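Local atomic coordinates of O-methyltransferase, SAM-dependent (PDB entry 3R3H), a protein that probably transfers methyl groups from S-adenosylmethionine to hydroxyl groups of its substrates, as a dimeric member of the O-methyltransferase family. Residues I19-E23 with P46-Q50; H24-L30 with Y104-A108; D169-W173 with S206-I210; S201-V205 with L216-I220. All blocks are in the same frame, centred on the assembly; numbering follows the deposited sequence.

Contact 1: residues I19-E23 with P46-Q50; sequences ISLRE and PEQAQ
Leu-21 and Gln-50 meet where the end of the N-terminal helix 10-20 packs on helix 46-59, the helix leading into strand 63-68 of the Rossmann-like methyltransferase domain. Leu-21 is the first residue after helix 10-20 to leave helical geometry, and its two branches go to different neighbours: Leu-21 CD1 lies 4.0 Å from Pro-46 CB, with CG close by, while CD2 approaches the end of Gln-50. Gln-50 reaches across from one turn further along its helix: CG stands anti to the backbone N (chi1 177°) and the chain runs on extended, which carries the amide to the peptides at the helix end. The residues flanking Leu-21 are anchored further out. The hydroxyl of Ser-20 bonds back to Leu-16 O in its own helix, the Arg-22 guanidinium bonds to Asp-200 O of the second subunit, and the Glu-23 carboxylate takes the hydroxyl of Tyr-73 and a salt bridge from Arg-31. Pro-46 occupies the first turn of its helix, where Gln-50 N bonds to Pro-46 O at 3.2 Å. Gln-50 CD faces both peptide atoms, 3.7 Å from Ser-20 O and 3.9 Å from Arg-22 N.

Contact 2: residues H24-L30 with Y104-A108; sequences HPALAAL and YWREA
Tyr-104 lays its ring against the Ala-29–Leu-30 turn of helix 25-32. One face receives the backbone CH of Leu-30 in a CH-pi contact, Leu-30 CA standing 3.8 Å from the centroid of the Tyr-104 ring and 17° off its normal. Past the ring, the Leu-30 side chain slants obliquely, with Leu-30 CB 4.0 Å from Tyr-104 CG, while the Ala-29 methyl touches Tyr-104 CE2 (3.7 Å). The ring gets there because Tyr-104 CG lies anti to its carbonyl carbon (chi1 -59°). One turn back from Leu-30 and one turn on from Tyr-104, Ala-26 CB and Ala-108 CB touch at 3.6 Å, and Ala-26 CA is 5.4 Å from Tyr-104 CA. The His-24 imidazole packs against the same Ala-108 methyl through CE1, at 3.7 Å. Its orientation is fixed by a capping bond, Ala-26 N to His-24 ND1 at 3.0 Å, with the donor close to the ring plane. Glu-107, extended from CG onward, brings OE1 to 3.7 Å from Ala-26 CA, where a carboxylate would probably suit the start of helix 25-32. Trp-105 starts away from helix 25-32, but its indole end returns near Leu-30 CD1, and NE1 bonds to Gly-72 O. The arrangement is alanine-mediated close packing of two helices on the flank of a Rossmann-like domain, with a histidine N-cap opening one of them.

Contact 3: residues D169-W173 with S206-I210; sequences DNIFW and SLLAI
Where strand 164-169 of the Rossmann-like sheet runs out at its C-terminal end, the loop that follows presses Ile-171 and Phe-172 onto Leu-207 of strand 203-208. This end of the sheet is where class I methyltransferases place their active site. Leu-207 divides its two methyls between the loop residues: CG stands anti to the backbone N (chi1 170°), and the branches then part toward different neighbours. Leu-207 CD1 slides alongside Ile-171, 3.6 Å from Ile-171 CG2 and 3.7 Å from Ile-171 CB. Leu-207 CD2 meets the far end of the Phe-172 ring, 3.6 Å from CE1 of Phe-172, the two side chains approaching from opposite directions. Farther round the rim, Phe-172 CE2 points its edge at the backbone of Ala-209, the centre of an inverse gamma turn in which the strand breaks up. No hydrogen bond crosses between the segments; the loop is tied instead by backbone bonds of Ile-171 and Phe-172 to Gly-213 and Asp-212, in the connection between strands 203-208 and 214-219. Leu-6 of the second subunit packs on Phe-172, and Ser-20 of that subunit on Leu-207, so this packing continues into the dimer interface. At the start of the loop, Asp-169 and Asp-143 bring carboxylates close together; with Asn-170 they have the pattern of the Asp, Asp, Asn metal ligands of catechol O-methyltransferase-type enzymes, consistent with a metal site here. There Asn-170 N makes a weak bond to Asp-169 OD2 at 2.9 Å.

Contact 4: residues S201-V205 with L216-I220; sequences SRVFV and LVQPI
Val-205 and Val-217 lie side by side on one face of the C-terminal beta hairpin, pointing the same way, with Val-205 CG2 3.8 Å from Val-217 CG1. Val-203 joins them obliquely, its CG2 4.1 Å from Val-217 CB, and helix 149-159 covers Val-203 through Tyr-153 and Leu-157. Phe-204 and Gln-218 project from the other face. There the CG2 methyl of Ile-220, anti to its own carbonyl carbon, sits over the centre of the Phe-204 ring, 3.5 Å from the centroid and 9° off the normal, a CH-pi contact. Arg-57 of the second subunit adds a cation-pi contact to the same ring. Gln-218, extended, crosses the Phe-204 side chain at a slant, bringing OE1 to 3.3 Å from Phe-204 CD2 with the amide plane 70° from the ring, and makes a weak bond through NE2 to Lys-163 O. Strands 203-208 and 214-219 run antiparallel; Phe-204 and Gln-218 form a hydrogen-bonded pair, with Phe-204 N to Gln-218 O at 2.6 Å and Gln-218 N to Phe-204 O at 2.9 Å. Pro-219 has no N-H to give and falls at a non-hydrogen-bonded position opposite Val-203. Toward the polar edge, the Arg-202 guanidinium forms salt bridges with Asp-200 and Glu-154. The pairing finishes at the last modelled residue, where Ile-220 N bonds to Arg-202 O at 3.1 Å with an N-H···O angle of 159°.

In the fold
Contacts 1 and 2 form one touching group, centres about 14 Å apart, linked because Glu-23 leads straight into His-24 and packs on Ala-28. Contacts 3 and 4 form another, centres about 15 Å apart: both use strand 203-208, and Ser-206 O and Leu-216 N, 2.8 Å apart, probably bond between them. Gln-48 against Ile-210 joins contact 1 to contact 3 (centres about 18 Å), whereas contacts 2 and 4 lie about 34 Å apart. Across the dimer the groups meet again, Gln-50 packing on Val-205 of the second subunit. Contact 3 borders the sheet end expected to hold the active site and includes Asp-169 and Asn-170 of the probable metal site.

Contact 1: residues I19-E23 with P46-Q50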
loop_
_atom_site.group_PDB
_atom_site.type_symbol
_atom_site.label_atom_id
_atom_site.label_comp_id
_atom_site.label_asym_id
_atom_site.label_seq_id
_atom_site.Cartn_x
_atom_site.Cartn_y
_atom_site.Cartn_z
ATOM N N ILE A 19 13.609 6.578 9.063
ATOM C CA ILE A 19 13.429 7.417 7.885
ATOM C C ILE A 19 11.980 7.718 7.487
ATOM O O ILE A 19 11.742 8.637 6.715
ATOM C CB ILE A 19 14.149 6.807 6.662
ATOM C CG1 ILE A 19 13.460 5.498 6.258
ATOM C CG2 ILE A 19 15.629 6.551 6.995
ATOM C CD1 ILE A 19 13.928 4.948 4.922
ATOM N N SER A 20 11.004 6.973 8.001
ATOM C CA SER A 20 9.625 7.244 7.593
ATOM C C SER A 20 8.605 7.515 8.695
ATOM O O SER A 20 7.668 8.287 8.485
ATOM C CB SER A 20 9.092 6.110 6.701
ATOM O OG SER A 20 8.774 4.951 7.454
ATOM N N LEU A 21 8.772 6.896 9.862
ATOM C CA LEU A 21 7.812 7.106 10.943
ATOM C C LEU A 21 7.762 8.560 11.359
ATOM O O LEU A 21 8.747 9.117 11.848
ATOM C CB LEU A 21 8.158 6.260 12.170
ATOM C CG LEU A 21 6.997 5.639 12.970
ATOM C CD1 LEU A 21 7.492 5.354 14.376
ATOM C CD2 LEU A 21 5.776 6.543 13.018
ATOM N N ARG A 22 6.606 9.168 11.148
ATOM C CA ARG A 22 6.378 10.554 11.515
ATOM C C ARG A 22 5.162 10.503 12.438
ATOM O O ARG A 22 4.066 10.966 12.110
ATOM C CB ARG A 22 6.145 11.409 10.252
ATOM C CG ARG A 22 7.467 11.936 9.660
ATOM C CD ARG A 22 7.577 11.867 8.126
ATOM N NE ARG A 22 6.926 12.981 7.444
ATOM C CZ ARG A 22 7.488 13.698 6.476
ATOM N NH1 ARG A 22 8.718 13.417 6.073
ATOM N NH2 ARG A 22 6.823 14.702 5.914
ATOM N N GLU A 23 5.405 9.913 13.608
ATOM C CA GLU A 23 4.407 9.689 14.648
ATOM C C GLU A 23 4.060 10.897 15.511
ATOM O O GLU A 23 4.930 11.635 15.962
ATOM C CB GLU A 23 4.899 8.554 15.533
ATOM C CG GLU A 23 3.874 7.968 16.445
ATOM C CD GLU A 23 4.413 6.735 17.116
ATOM O OE1 GLU A 23 5.514 6.819 17.697
ATOM O OE2 GLU A 23 3.748 5.681 17.063
ATOM N N PRO A 46 3.114 0.817 13.919
ATOM C CA PRO A 46 3.312 2.248 13.658
ATOM C C PRO A 46 3.219 2.666 12.197
ATOM O O PRO A 46 2.534 3.642 11.880
ATOM C CB PRO A 46 4.694 2.511 14.237
ATOM C CG PRO A 46 4.713 1.607 15.418
ATOM C CD PRO A 46 4.107 0.323 14.896
ATOM N N GLU A 47 3.916 1.943 11.315
ATOM C CA GLU A 47 3.923 2.266 9.885
ATOM C C GLU A 47 2.711 1.701 9.158
ATOM O O GLU A 47 2.360 2.156 8.054
ATOM C CB GLU A 47 5.211 1.767 9.224
ATOM C CG GLU A 47 6.036 0.852 10.089
ATOM C CD GLU A 47 5.360 -0.469 10.332
ATOM O OE1 GLU A 47 5.809 -1.229 11.214
ATOM O OE2 GLU A 47 4.377 -0.746 9.631
ATOM N N GLN A 48 2.078 0.716 9.788
ATOM C CA GLN A 48 0.900 0.096 9.221
ATOM C C GLN A 48 -0.171 1.150 9.296
ATOM O O GLN A 48 -0.964 1.325 8.367
ATOM C CB GLN A 48 0.469 -1.110 10.054
ATOM C CG GLN A 48 0.530 -2.408 9.292
ATOM C CD GLN A 48 1.940 -2.681 8.793
ATOM O OE1 GLN A 48 2.810 -3.093 9.561
ATOM N NE2 GLN A 48 2.178 -2.435 7.507
ATOM N N ALA A 49 -0.171 1.859 10.419
ATOM C CA ALA A 49 -1.142 2.905 10.673
ATOM C C ALA A 49 -0.838 4.119 9.810
ATOM O O ALA A 49 -1.749 4.778 9.309
ATOM C CB ALA A 49 -1.112 3.277 12.143
ATOM N N GLN A 50 0.442 4.419 9.638
ATOM C CA GLN A 50 0.813 5.559 8.836
ATOM C C GLN A 50 0.463 5.283 7.373
ATOM O O GLN A 50 0.180 6.209 6.607
ATOM C CB GLN A 50 2.296 5.847 9.010
ATOM C CG GLN A 50 2.789 6.983 8.145
ATOM C CD GLN A 50 4.063 7.615 8.672
ATOM O OE1 GLN A 50 4.807 8.263 7.925
ATOM N NE2 GLN A 50 4.314 7.448 9.971
#

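Contact 2: residues H24-L30 with Y104-A108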
loop_
_atom_site.group_PDB
_atom_site.type_symbol
_atom_site.label_atom_id
_atom_site.label_comp_id
_atom_site.label_asym_id
_atom_site.label_seq_id
_atom_site.Cartn_x
_atom_site.Cartn_y
_atom_site.Cartn_z
ATOM N N HIS A 24 2.768 11.083 15.741
ATOM C CA HIS A 24 2.286 12.188 16.557
ATOM C C HIS A 24 2.467 11.817 18.034
ATOM O O HIS A 24 2.192 10.681 18.438
ATOM C CB HIS A 24 0.823 12.440 16.234
ATOM C CG HIS A 24 0.220 13.575 16.991
ATOM N ND1 HIS A 24 -0.032 13.520 18.348
ATOM C CD2 HIS A 24 -0.218 14.785 16.577
ATOM C CE1 HIS A 24 -0.603 14.646 18.731
ATOM N NE2 HIS A 24 -0.727 15.432 17.675
ATOM N N PRO A 25 2.937 12.772 18.860
ATOM C CA PRO A 25 3.176 12.572 20.301
ATOM C C PRO A 25 2.138 11.784 21.094
ATOM O O PRO A 25 2.493 10.898 21.879
ATOM C CB PRO A 25 3.360 13.999 20.830
ATOM C CG PRO A 25 2.805 14.889 19.730
ATOM C CD PRO A 25 3.209 14.171 18.486
ATOM N N ALA A 26 0.866 12.122 20.904
ATOM C CA ALA A 26 -0.218 11.432 21.597
ATOM C C ALA A 26 -0.223 9.971 21.169
ATOM O O ALA A 26 -0.493 9.083 21.977
ATOM C CB ALA A 26 -1.542 12.084 21.267
ATOM N N LEU A 27 0.079 9.727 19.892
ATOM C CA LEU A 27 0.142 8.363 19.369
ATOM C C LEU A 27 1.278 7.622 20.058
ATOM O O LEU A 27 1.068 6.594 20.708
ATOM C CB LEU A 27 0.413 8.370 17.863
ATOM C CG LEU A 27 -0.740 8.482 16.884
ATOM C CD1 LEU A 27 -0.194 8.457 15.467
ATOM C CD2 LEU A 27 -1.704 7.339 17.124
ATOM N N ALA A 28 2.483 8.163 19.901
ATOM C CA ALA A 28 3.676 7.567 20.477
ATOM C C ALA A 28 3.458 7.292 21.964
ATOM O O ALA A 28 3.866 6.242 22.485
ATOM C CB ALA A 28 4.861 8.500 20.275
ATOM N N ALA A 29 2.798 8.237 22.632
ATOM C CA ALA A 29 2.502 8.150 24.059
ATOM C C ALA A 29 1.496 7.046 24.348
ATOM O O ALA A 29 1.669 6.267 25.289
ATOM C CB ALA A 29 1.966 9.493 24.549
ATOM N N LEU A 30 0.434 6.995 23.544
ATOM C CA LEU A 30 -0.585 5.966 23.719
ATOM C C LEU A 30 0.134 4.626 23.561
ATOM O O LEU A 30 -0.026 3.716 24.376
ATOM C CB LEU A 30 -1.690 6.114 22.655
ATOM C CG LEU A 30 -3.045 5.407 22.866
ATOM C CD1 LEU A 30 -4.074 5.949 21.871
ATOM C CD2 LEU A 30 -2.886 3.906 22.725
ATOM N N TYR A 104 -5.632 10.545 25.561
ATOM C CA TYR A 104 -4.747 10.815 24.440
ATOM C C TYR A 104 -5.520 11.456 23.291
ATOM O O TYR A 104 -5.022 12.379 22.636
ATOM C CB TYR A 104 -4.101 9.517 23.975
ATOM C CG TYR A 104 -3.305 8.849 25.059
ATOM C CD1 TYR A 104 -3.900 7.927 25.913
ATOM C CD2 TYR A 104 -1.962 9.161 25.251
ATOM C CE1 TYR A 104 -3.184 7.328 26.925
ATOM C CE2 TYR A 104 -1.233 8.579 26.262
ATOM C CZ TYR A 104 -1.846 7.659 27.101
ATOM O OH TYR A 104 -1.126 7.086 28.131
ATOM N N TRP A 105 -6.729 10.968 23.037
ATOM C CA TRP A 105 -7.539 11.541 21.978
ATOM C C TRP A 105 -7.746 13.055 22.201
ATOM O O TRP A 105 -7.659 13.837 21.255
ATOM C CB TRP A 105 -8.889 10.813 21.899
ATOM C CG TRP A 105 -8.799 9.356 21.450
ATOM C CD1 TRP A 105 -7.729 8.728 20.861
ATOM C CD2 TRP A 105 -9.840 8.369 21.539
ATOM N NE1 TRP A 105 -8.041 7.417 20.587
ATOM C CE2 TRP A 105 -9.325 7.166 20.992
ATOM C CE3 TRP A 105 -11.159 8.384 22.029
ATOM C CZ2 TRP A 105 -10.088 5.983 20.920
ATOM C CZ3 TRP A 105 -11.922 7.200 21.958
ATOM C CH2 TRP A 105 -11.377 6.016 21.407
ATOM N N ARG A 106 -8.010 13.453 23.450
ATOM C CA ARG A 106 -8.211 14.863 23.812
ATOM C C ARG A 106 -6.933 15.647 23.576
ATOM O O ARG A 106 -6.924 16.695 22.928
ATOM C CB ARG A 106 -8.557 15.009 25.296
ATOM C CG ARG A 106 -9.759 14.233 25.756
ATOM C CD ARG A 106 -10.996 15.083 25.746
ATOM N NE ARG A 106 -12.201 14.263 25.815
ATOM C CZ ARG A 106 -12.436 13.338 26.743
ATOM N NH1 ARG A 106 -11.535 13.107 27.696
ATOM N NH2 ARG A 106 -13.575 12.645 26.715
ATOM N N GLU A 107 -5.859 15.122 24.148
ATOM C CA GLU A 107 -4.545 15.716 24.042
ATOM C C GLU A 107 -4.231 16.024 22.587
ATOM O O GLU A 107 -3.618 17.045 22.283
ATOM C CB GLU A 107 -3.516 14.750 24.625
ATOM C CG GLU A 107 -2.059 15.121 24.398
ATOM C CD GLU A 107 -1.110 13.996 24.822
ATOM O OE1 GLU A 107 0.025 13.951 24.289
ATOM O OE2 GLU A 107 -1.494 13.163 25.688
ATOM N N ALA A 108 -4.674 15.146 21.690
ATOM C CA ALA A 108 -4.437 15.317 20.261
ATOM C C ALA A 108 -5.599 15.986 19.526
ATOM O O ALA A 108 -5.556 16.117 18.306
ATOM C CB ALA A 108 -4.115 13.972 19.620
#

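Contact 3: residues D169-W173 with S206-I210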
loop_
_atom_site.group_PDB
_atom_site.type_symbol
_atom_site.label_atom_id
_atom_site.label_comp_id
_atom_site.label_asym_id
_atom_site.label_seq_id
_atom_site.Cartn_x
_atom_site.Cartn_y
_atom_site.Cartn_z
ATOM N N ASP A 169 -6.875 -7.374 7.959
ATOM C CA ASP A 169 -5.599 -7.813 8.515
ATOM C C ASP A 169 -5.496 -9.319 8.773
ATOM O O ASP A 169 -6.505 -10.033 8.777
ATOM C CB ASP A 169 -5.324 -7.053 9.816
ATOM C CG ASP A 169 -3.841 -6.980 10.156
ATOM O OD1 ASP A 169 -3.525 -6.728 11.343
ATOM O OD2 ASP A 169 -2.989 -7.161 9.241
ATOM N N ASN A 170 -4.260 -9.775 8.996
ATOM C CA ASN A 170 -3.929 -11.178 9.271
ATOM C C ASN A 170 -4.372 -12.143 8.167
ATOM O O ASN A 170 -4.992 -13.174 8.450
ATOM C CB ASN A 170 -4.551 -11.639 10.597
ATOM C CG ASN A 170 -4.297 -10.680 11.730
ATOM O OD1 ASN A 170 -5.173 -9.904 12.092
ATOM N ND2 ASN A 170 -3.093 -10.720 12.298
ATOM N N ILE A 171 -4.058 -11.818 6.916
ATOM C CA ILE A 171 -4.432 -12.676 5.796
ATOM C C ILE A 171 -3.653 -13.999 5.902
ATOM O O ILE A 171 -4.179 -15.088 5.635
ATOM C CB ILE A 171 -4.184 -11.953 4.454
ATOM C CG1 ILE A 171 -5.067 -10.700 4.388
ATOM C CG2 ILE A 171 -4.524 -12.856 3.299
ATOM C CD1 ILE A 171 -6.517 -10.956 4.708
ATOM N N PHE A 172 -2.395 -13.896 6.300
ATOM C CA PHE A 172 -1.578 -15.077 6.516
ATOM C C PHE A 172 -1.617 -15.124 8.044
ATOM O O PHE A 172 -0.950 -14.330 8.702
ATOM C CB PHE A 172 -0.139 -14.843 6.051
ATOM C CG PHE A 172 -0.019 -14.056 4.762
ATOM C CD1 PHE A 172 -0.808 -14.364 3.647
ATOM C CD2 PHE A 172 0.914 -13.027 4.657
ATOM C CE1 PHE A 172 -0.664 -13.657 2.454
ATOM C CE2 PHE A 172 1.064 -12.320 3.473
ATOM C CZ PHE A 172 0.277 -12.632 2.369
ATOM N N TRP A 173 -2.415 -16.009 8.620
ATOM C CA TRP A 173 -2.525 -16.081 10.075
ATOM C C TRP A 173 -1.210 -16.581 10.700
ATOM O O TRP A 173 -1.187 -17.591 11.398
ATOM C CB TRP A 173 -3.690 -17.014 10.426
ATOM C CG TRP A 173 -4.197 -16.992 11.847
ATOM C CD1 TRP A 173 -4.745 -18.045 12.514
ATOM C CD2 TRP A 173 -4.309 -15.858 12.731
ATOM N NE1 TRP A 173 -5.194 -17.650 13.747
ATOM C CE2 TRP A 173 -4.941 -16.312 13.912
ATOM C CE3 TRP A 173 -3.938 -14.503 12.643
ATOM C CZ2 TRP A 173 -5.218 -15.475 14.993
ATOM C CZ3 TRP A 173 -4.212 -13.665 13.721
ATOM C CH2 TRP A 173 -4.847 -14.159 14.881
ATOM N N SER A 206 -5.724 -6.452 -4.036
ATOM C CA SER A 206 -4.264 -6.466 -3.958
ATOM C C SER A 206 -3.902 -6.816 -2.531
ATOM O O SER A 206 -4.462 -6.257 -1.593
ATOM C CB SER A 206 -3.629 -5.123 -4.377
ATOM O OG SER A 206 -4.327 -3.999 -3.871
ATOM N N LEU A 207 -2.991 -7.768 -2.372
ATOM C CA LEU A 207 -2.567 -8.216 -1.057
ATOM C C LEU A 207 -1.116 -7.824 -0.793
ATOM O O LEU A 207 -0.230 -8.144 -1.582
ATOM C CB LEU A 207 -2.744 -9.735 -0.968
ATOM C CG LEU A 207 -2.182 -10.577 0.185
ATOM C CD1 LEU A 207 -2.782 -10.202 1.531
ATOM C CD2 LEU A 207 -2.494 -12.034 -0.145
ATOM N N LEU A 208 -0.882 -7.124 0.318
ATOM C CA LEU A 208 0.464 -6.697 0.699
ATOM C C LEU A 208 1.063 -7.609 1.762
ATOM O O LEU A 208 0.411 -7.938 2.751
ATOM C CB LEU A 208 0.455 -5.262 1.246
ATOM C CG LEU A 208 0.102 -4.040 0.396
ATOM C CD1 LEU A 208 1.057 -3.954 -0.782
ATOM C CD2 LEU A 208 -1.345 -4.122 -0.058
ATOM N N ALA A 209 2.311 -8.005 1.556
ATOM C CA ALA A 209 2.996 -8.856 2.514
ATOM C C ALA A 209 3.746 -7.934 3.481
ATOM O O ALA A 209 4.980 -7.987 3.597
ATOM C CB ALA A 209 3.973 -9.789 1.785
ATOM N N ILE A 210 2.990 -7.093 4.183
ATOM C CA ILE A 210 3.583 -6.141 5.113
ATOM C C ILE A 210 3.317 -6.446 6.582
ATOM O O ILE A 210 4.232 -6.396 7.419
ATOM C CB ILE A 210 3.090 -4.703 4.825
ATOM C CG1 ILE A 210 1.591 -4.722 4.552
ATOM C CG2 ILE A 210 3.872 -4.100 3.682
ATOM C CD1 ILE A 210 0.996 -3.346 4.355
#

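Contact 4: residues S201-V205 with L216-I220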
loop_
_atom_site.group_PDB
_atom_site.type_symbol
_atom_site.label_atom_id
_atom_site.label_comp_id
_atom_site.label_asym_id
_atom_site.label_seq_id
_atom_site.Cartn_x
_atom_site.Cartn_y
_atom_site.Cartn_z
ATOM N N SER A 201 -15.731 -11.843 -7.933
ATOM C CA SER A 201 -15.675 -11.040 -9.149
ATOM C C SER A 201 -16.107 -9.597 -8.922
ATOM O O SER A 201 -15.921 -8.752 -9.792
ATOM C CB SER A 201 -16.555 -11.673 -10.237
ATOM O OG SER A 201 -17.925 -11.706 -9.861
ATOM N N ARG A 202 -16.663 -9.329 -7.741
ATOM C CA ARG A 202 -17.184 -8.011 -7.334
ATOM C C ARG A 202 -16.219 -6.874 -6.986
ATOM O O ARG A 202 -16.637 -5.722 -6.875
ATOM C CB ARG A 202 -18.078 -8.184 -6.114
ATOM C CG ARG A 202 -19.251 -9.103 -6.299
ATOM C CD ARG A 202 -20.000 -9.242 -4.991
ATOM N NE ARG A 202 -19.181 -9.917 -3.988
ATOM C CZ ARG A 202 -19.628 -10.311 -2.798
ATOM N NH1 ARG A 202 -20.890 -10.092 -2.455
ATOM N NH2 ARG A 202 -18.818 -10.944 -1.956
ATOM N N VAL A 203 -14.941 -7.179 -6.815
ATOM C CA VAL A 203 -14.012 -6.148 -6.394
ATOM C C VAL A 203 -12.606 -6.208 -6.972
ATOM O O VAL A 203 -12.180 -7.243 -7.466
ATOM C CB VAL A 203 -13.882 -6.197 -4.846
ATOM C CG1 VAL A 203 -15.223 -5.866 -4.188
ATOM C CG2 VAL A 203 -13.424 -7.595 -4.409
ATOM N N PHE A 204 -11.896 -5.078 -6.904
ATOM C CA PHE A 204 -10.504 -5.003 -7.338
ATOM C C PHE A 204 -9.789 -5.510 -6.090
ATOM O O PHE A 204 -10.305 -5.389 -4.984
ATOM C CB PHE A 204 -10.080 -3.569 -7.633
ATOM C CG PHE A 204 -10.842 -2.925 -8.766
ATOM C CD1 PHE A 204 -10.816 -3.470 -10.052
ATOM C CD2 PHE A 204 -11.570 -1.755 -8.552
ATOM C CE1 PHE A 204 -11.504 -2.852 -11.103
ATOM C CE2 PHE A 204 -12.261 -1.133 -9.599
ATOM C CZ PHE A 204 -12.228 -1.681 -10.872
ATOM N N VAL A 205 -8.597 -6.055 -6.245
ATOM C CA VAL A 205 -7.908 -6.634 -5.106
ATOM C C VAL A 205 -6.378 -6.586 -5.187
ATOM O O VAL A 205 -5.806 -6.647 -6.269
ATOM C CB VAL A 205 -8.375 -8.111 -4.960
ATOM C CG1 VAL A 205 -7.324 -8.952 -4.260
ATOM C CG2 VAL A 205 -9.697 -8.163 -4.218
ATOM N N LEU A 216 -6.295 -5.474 0.316
ATOM C CA LEU A 216 -6.958 -4.220 -0.033
ATOM C C LEU A 216 -7.978 -4.539 -1.122
ATOM O O LEU A 216 -7.603 -4.933 -2.233
ATOM C CB LEU A 216 -5.956 -3.196 -0.565
ATOM C CG LEU A 216 -4.906 -2.694 0.419
ATOM C CD1 LEU A 216 -4.023 -1.675 -0.270
ATOM C CD2 LEU A 216 -5.588 -2.073 1.625
ATOM N N VAL A 217 -9.262 -4.399 -0.818
ATOM C CA VAL A 217 -10.275 -4.692 -1.817
ATOM C C VAL A 217 -11.114 -3.458 -2.079
ATOM O O VAL A 217 -11.391 -2.683 -1.168
ATOM C CB VAL A 217 -11.208 -5.847 -1.372
ATOM C CG1 VAL A 217 -10.406 -6.955 -0.686
ATOM C CG2 VAL A 217 -12.299 -5.320 -0.468
ATOM N N GLN A 218 -11.515 -3.275 -3.329
ATOM C CA GLN A 218 -12.327 -2.126 -3.699
ATOM C C GLN A 218 -13.430 -2.543 -4.664
ATOM O O GLN A 218 -13.173 -3.212 -5.663
ATOM C CB GLN A 218 -11.451 -1.068 -4.353
ATOM C CG GLN A 218 -12.198 0.168 -4.781
ATOM C CD GLN A 218 -11.311 1.126 -5.532
ATOM O OE1 GLN A 218 -10.852 0.830 -6.644
ATOM N NE2 GLN A 218 -11.054 2.287 -4.932
ATOM N N PRO A 219 -14.683 -2.164 -4.376
ATOM C CA PRO A 219 -15.746 -2.556 -5.300
ATOM C C PRO A 219 -15.530 -2.010 -6.724
ATOM O O PRO A 219 -14.963 -0.930 -6.912
ATOM C CB PRO A 219 -17.004 -2.005 -4.621
ATOM C CG PRO A 219 -16.503 -0.819 -3.862
ATOM C CD PRO A 219 -15.218 -1.345 -3.273
ATOM N N ILE A 220 -15.984 -2.776 -7.717
ATOM C CA ILE A 220 -15.866 -2.413 -9.129
ATOM C C ILE A 220 -17.144 -1.729 -9.602
ATOM O O ILE A 220 -17.049 -0.826 -10.461
ATOM C CB ILE A 220 -15.622 -3.662 -10.000
ATOM C CG1 ILE A 220 -16.775 -4.643 -9.816
ATOM C CG2 ILE A 220 -14.334 -4.348 -9.586
ATOM C CD1 ILE A 220 -16.696 -5.853 -10.704
#